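Local coordinates for protein PEPTIDE N-myristoyltransferase (Saccharomyces cerevisiae, PDB 1IIC) that transfers the myristoyl group of myristoyl-CoA to the N-terminal glycine of its protein and peptide substrates, at residues L366-Q369 with D370-L373. Residues are numbered along the deposited sequence; the frame is centred on the assembly and turned at random.
Sequences LTSQ and DNTL
Asn371 closes a tight turn onto Ser368: its backbone N donates to Ser368 O at 3.1 Å, and the four residues Ser368 to Asn371 form a type II' beta turn. The Asn371 side chain points toward 366-369, its CB 3.3 Å from Leu366 O, and a chi1 of -66°, which puts CG beside the residue's own backbone N, sets that CG 3.1 Å from Ser368 O. Gln369, at the corner of the turn, bends at chi2 (141°) and brings its amide round to Ser368, whose OG donates to Gln369 OE1 at 3.0 Å, from 25° out of the carbonyl plane. An alanine in place of Gln369 would probably leave Ser368 OG without this acceptor and Tyr318 O without the NE2 that donates to it. A water bridges the two arms, accepting from Thr372 N at 3.1 Å and lying 2.8 Å from Gln369 O. The Asp370 carboxylate forms salt bridges through OD2 with Arg331 and Arg414. The turn follows strand 362-366, with Thr367 and Ser368 against Cys184 of strand 182-190, while Asp370 and Leu373 pack on helix 334-357.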
loop_
_atom_site.group_PDB
_atom_site.type_symbol
_atom_site.label_atom_id
_atom_site.label_comp_id
_atom_site.label_asym_id
_atom_site.label_seq_id
_atom_site.Cartn_x
_atom_site.Cartn_y
_atom_site.Cartn_z
ATOM N N LEU A 366 -3.035 -6.133 5.815
ATOM C CA LEU A 366 -4.339 -5.542 6.034
ATOM C C LEU A 366 -5.380 -6.644 5.910
ATOM O O LEU A 366 -5.056 -7.769 5.524
ATOM C CB LEU A 366 -4.591 -4.461 4.986
ATOM C CG LEU A 366 -3.783 -3.165 5.112
ATOM C CD1 LEU A 366 -3.688 -2.474 3.747
ATOM C CD2 LEU A 366 -4.451 -2.247 6.140
ATOM N N THR A 367 -6.622 -6.323 6.256
ATOM C CA THR A 367 -7.721 -7.275 6.160
ATOM C C THR A 367 -8.375 -7.184 4.778
ATOM O O THR A 367 -9.526 -7.564 4.600
ATOM C CB THR A 367 -8.797 -6.988 7.217
ATOM O OG1 THR A 367 -9.263 -5.641 7.056
ATOM C CG2 THR A 367 -8.241 -7.179 8.625
ATOM N N SER A 368 -7.644 -6.665 3.799
ATOM C CA SER A 368 -8.171 -6.547 2.445
ATOM C C SER A 368 -8.066 -7.898 1.735
ATOM O O SER A 368 -7.631 -8.878 2.338
ATOM C CB SER A 368 -7.374 -5.502 1.678
ATOM O OG SER A 368 -5.983 -5.763 1.790
ATOM N N GLN A 369 -8.466 -7.945 0.464
ATOM C CA GLN A 369 -8.395 -9.168 -0.334
ATOM C C GLN A 369 -9.033 -10.345 0.410
ATOM O O GLN A 369 -10.054 -10.171 1.082
ATOM C CB GLN A 369 -6.925 -9.472 -0.658
ATOM C CG GLN A 369 -6.231 -8.389 -1.495
ATOM C CD GLN A 369 -4.800 -8.141 -1.055
ATOM O OE1 GLN A 369 -4.548 -7.696 0.068
ATOM N NE2 GLN A 369 -3.852 -8.434 -1.933
ATOM N N ASP A 370 -8.443 -11.536 0.290
ATOM C CA ASP A 370 -8.968 -12.717 0.990
ATOM C C ASP A 370 -8.163 -12.983 2.265
ATOM O O ASP A 370 -8.205 -14.075 2.826
ATOM C CB ASP A 370 -8.917 -13.950 0.075
ATOM C CG ASP A 370 -10.107 -14.026 -0.873
ATOM O OD1 ASP A 370 -9.915 -14.337 -2.070
ATOM O OD2 ASP A 370 -11.246 -13.778 -0.415
ATOM N N ASN A 371 -7.452 -11.959 2.729
ATOM C CA ASN A 371 -6.596 -12.066 3.910
ATOM C C ASN A 371 -7.198 -12.636 5.205
ATOM O O ASN A 371 -6.512 -13.366 5.934
ATOM C CB ASN A 371 -5.946 -10.694 4.195
ATOM C CG ASN A 371 -4.974 -10.266 3.099
ATOM O OD1 ASN A 371 -4.214 -9.309 3.263
ATOM N ND2 ASN A 371 -5.001 -10.967 1.976
ATOM N N THR A 372 -8.455 -12.319 5.509
ATOM C CA THR A 372 -9.066 -12.825 6.746
ATOM C C THR A 372 -9.162 -14.351 6.825
ATOM O O THR A 372 -9.439 -14.901 7.896
ATOM C CB THR A 372 -10.479 -12.233 6.989
ATOM O OG1 THR A 372 -11.352 -12.605 5.914
ATOM C CG2 THR A 372 -10.405 -10.707 7.107
ATOM N N LEU A 373 -8.951 -15.037 5.704
ATOM C CA LEU A 373 -8.998 -16.496 5.726
ATOM C C LEU A 373 -7.764 -17.044 6.430
ATOM O O LEU A 373 -7.809 -18.142 6.990
ATOM C CB LEU A 373 -9.071 -17.086 4.306
ATOM C CG LEU A 373 -10.382 -16.824 3.545
ATOM C CD1 LEU A 373 -10.311 -17.375 2.133
ATOM C CD2 LEU A 373 -11.524 -17.438 4.303
HETATM O O HOH W 1 -10.261 -10.339 3.891
#